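Local coordinates for fanconi-associated nuclease 1 homolog (Pseudomonas aeruginosa, PDB 5Y7Q), which belongs to the Fanconi-associated nuclease 1 (FAN1) family and carries a VRR-NUC domain together with HTH and SAP family regions, at residues L313-S318 / H329-E334. Numbering follows the deposited sequence.
Sequences LRAIRS and HALARE. With nucleotides of chain D.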
# COMPACT_ATOMS: atom_id res chain seq x y z
N LEU A 313 16.95 -1.07 14.71
CA LEU A 313 16.88 -2.43 15.25
C LEU A 313 17.46 -3.44 14.28
O LEU A 313 18.26 -4.30 14.66
CB LEU A 313 15.42 -2.76 15.55
CG LEU A 313 15.06 -3.48 16.82
CD1 LEU A 313 16.03 -3.10 17.87
CD2 LEU A 313 13.65 -3.03 17.18
N ARG A 314 17.04 -3.37 13.01
CA ARG A 314 17.57 -4.30 12.02
C ARG A 314 19.08 -4.14 11.84
O ARG A 314 19.77 -5.10 11.50
CB ARG A 314 16.84 -4.14 10.69
CG ARG A 314 15.31 -4.24 10.71
CD ARG A 314 14.80 -5.48 11.45
NE ARG A 314 15.57 -6.69 11.17
CZ ARG A 314 15.56 -7.77 11.95
NH1 ARG A 314 14.83 -7.80 13.07
NH2 ARG A 314 16.31 -8.82 11.60
N ALA A 315 19.62 -2.95 12.08
CA ALA A 315 21.06 -2.79 11.98
C ALA A 315 21.77 -3.45 13.16
O ALA A 315 22.77 -4.15 12.98
CB ALA A 315 21.42 -1.30 11.87
N ILE A 316 21.27 -3.24 14.39
CA ILE A 316 21.84 -3.96 15.54
C ILE A 316 21.82 -5.46 15.28
O ILE A 316 22.85 -6.15 15.38
CB ILE A 316 21.08 -3.62 16.84
CG1 ILE A 316 21.13 -2.12 17.11
CG2 ILE A 316 21.67 -4.39 18.00
CD1 ILE A 316 19.96 -1.61 17.89
N ARG A 317 20.65 -5.98 14.92
CA ARG A 317 20.55 -7.41 14.69
C ARG A 317 21.47 -7.87 13.56
O ARG A 317 22.03 -8.97 13.64
CB ARG A 317 19.09 -7.78 14.41
CG ARG A 317 18.86 -9.25 14.08
CD ARG A 317 19.40 -10.20 15.16
NE ARG A 317 19.29 -11.60 14.74
CZ ARG A 317 19.89 -12.62 15.35
NH1 ARG A 317 20.64 -12.41 16.42
NH2 ARG A 317 19.75 -13.86 14.88
N SER A 318 21.67 -7.05 12.52
CA SER A 318 22.59 -7.45 11.46
C SER A 318 24.03 -7.50 11.96
O SER A 318 24.76 -8.44 11.65
CB SER A 318 22.49 -6.51 10.27
OG SER A 318 21.32 -6.75 9.52
N HIS A 329 26.47 -3.87 20.35
CA HIS A 329 26.24 -3.41 21.72
C HIS A 329 26.21 -1.90 21.79
O HIS A 329 25.32 -1.32 22.42
CB HIS A 329 27.32 -3.94 22.64
CG HIS A 329 27.14 -3.53 24.07
ND1 HIS A 329 27.66 -2.37 24.58
CD2 HIS A 329 26.47 -4.12 25.09
CE1 HIS A 329 27.34 -2.27 25.86
NE2 HIS A 329 26.62 -3.32 26.19
N ALA A 330 27.21 -1.24 21.19
CA ALA A 330 27.28 0.22 21.19
C ALA A 330 26.01 0.83 20.63
O ALA A 330 25.39 1.71 21.26
CB ALA A 330 28.48 0.69 20.37
N LEU A 331 25.59 0.36 19.46
CA LEU A 331 24.39 0.88 18.84
C LEU A 331 23.18 0.61 19.72
O LEU A 331 22.32 1.47 19.88
CB LEU A 331 24.23 0.27 17.45
CG LEU A 331 23.10 0.84 16.61
CD1 LEU A 331 23.11 2.37 16.64
CD2 LEU A 331 23.23 0.32 15.20
N ALA A 332 23.12 -0.57 20.32
CA ALA A 332 22.02 -0.88 21.22
C ALA A 332 21.98 0.09 22.41
O ALA A 332 20.90 0.49 22.86
CB ALA A 332 22.13 -2.32 21.69
N ARG A 333 23.14 0.47 22.95
CA ARG A 333 23.10 1.40 24.07
C ARG A 333 22.67 2.79 23.61
O ARG A 333 21.85 3.45 24.28
CB ARG A 333 24.45 1.46 24.77
CG ARG A 333 24.68 0.37 25.77
CD ARG A 333 25.83 0.75 26.69
NE ARG A 333 25.84 2.18 26.99
CZ ARG A 333 25.13 2.75 27.96
NH1 ARG A 333 24.35 1.98 28.73
NH2 ARG A 333 25.19 4.07 28.15
N GLU A 334 23.21 3.22 22.46
CA GLU A 334 22.76 4.44 21.80
C GLU A 334 21.24 4.45 21.67
O GLU A 334 20.57 5.38 22.12
CB GLU A 334 23.44 4.52 20.43
CG GLU A 334 23.30 5.79 19.64
CD GLU A 334 24.07 5.70 18.32
OE1 GLU A 334 25.11 4.99 18.31
OE2 GLU A 334 23.62 6.29 17.30
P DA D 3 16.34 -13.54 12.87
OP1 DA D 3 17.58 -12.80 12.61
OP2 DA D 3 15.09 -12.76 12.99
O5' DA D 3 16.13 -14.67 11.75
C5' DA D 3 17.16 -15.64 11.51
C4' DA D 3 16.87 -16.53 10.31
O4' DA D 3 15.61 -17.21 10.49
C3' DA D 3 16.73 -15.84 8.98
O3' DA D 3 16.96 -16.80 7.97
C2' DA D 3 15.27 -15.40 9.01
C1' DA D 3 14.64 -16.64 9.63
N9 DA D 3 13.48 -16.41 10.45
C8 DA D 3 13.36 -15.53 11.49
N7 DA D 3 12.21 -15.60 12.11
C5 DA D 3 11.54 -16.62 11.45
C6 DA D 3 10.27 -17.19 11.62
N6 DA D 3 9.42 -16.79 12.56
N1 DA D 3 9.92 -18.20 10.79
C2 DA D 3 10.78 -18.60 9.85
N3 DA D 3 12.00 -18.14 9.59
C4 DA D 3 12.32 -17.14 10.44
P DA D 2 14.70 -12.74 19.08
OP1 DA D 2 15.58 -11.57 18.84
OP2 DA D 2 13.25 -12.49 19.21
O5' DA D 2 14.90 -13.80 17.90
C5' DA D 2 16.09 -14.61 17.84
C4' DA D 2 16.25 -15.19 16.46
O4' DA D 2 15.37 -16.34 16.32
C3' DA D 2 15.84 -14.22 15.35
O3' DA D 2 16.65 -14.39 14.21
C2' DA D 2 14.42 -14.63 15.06
C1' DA D 2 14.51 -16.13 15.22
N9 DA D 2 13.20 -16.68 15.50
C8 DA D 2 12.31 -16.24 16.43
N7 DA D 2 11.18 -16.90 16.42
C5 DA D 2 11.34 -17.80 15.38
C6 DA D 2 10.50 -18.79 14.86
N6 DA D 2 9.28 -19.04 15.33
N1 DA D 2 10.96 -19.52 13.83
C2 DA D 2 12.19 -19.27 13.36
N3 DA D 2 13.07 -18.37 13.78
C4 DA D 2 12.58 -17.66 14.80
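Ile316 and Leu331 carry the apolar contact between helices 311-321 and 325-337, crossing each other at a slant. CG1 of Ile316 lies 3.6 Å from CG of Leu331 and also touches its CD2 branch. CD2 of Leu331 also reaches CB of Ala315, at 4.1 Å. CG1 of Ile316 lies beside the backbone N (chi1 -59°) and anti to the carbonyl carbon, and an extended second torsion takes CD1 to the backbone of Ala332, whose CA is 4.0 Å away. No hydrogen bond joins the two segments. They form a helical hairpin of consecutive helices, antiparallel at 156° with axes 9.2 Å apart, and helix 342-358 packs against it through Leu348, Leu351 and Leu352. Helix 311-321 meets the nucleotides of chain D through Arg317. NE of Arg317 donates a fairly straight bond (161°) to OP1 of DA3 of chain D at 3.0 Å, and the phosphate oxygen sits in the guanidinium plane at its edge. NH2 adds weak bonds to this OP1 and to O3' of DA2 of chain D, while NH1 forms a salt bridge with Glu320. Within the helix, Arg314 O accepts from Ser318 N and Ser318 OG on opposite faces of its carbonyl plane.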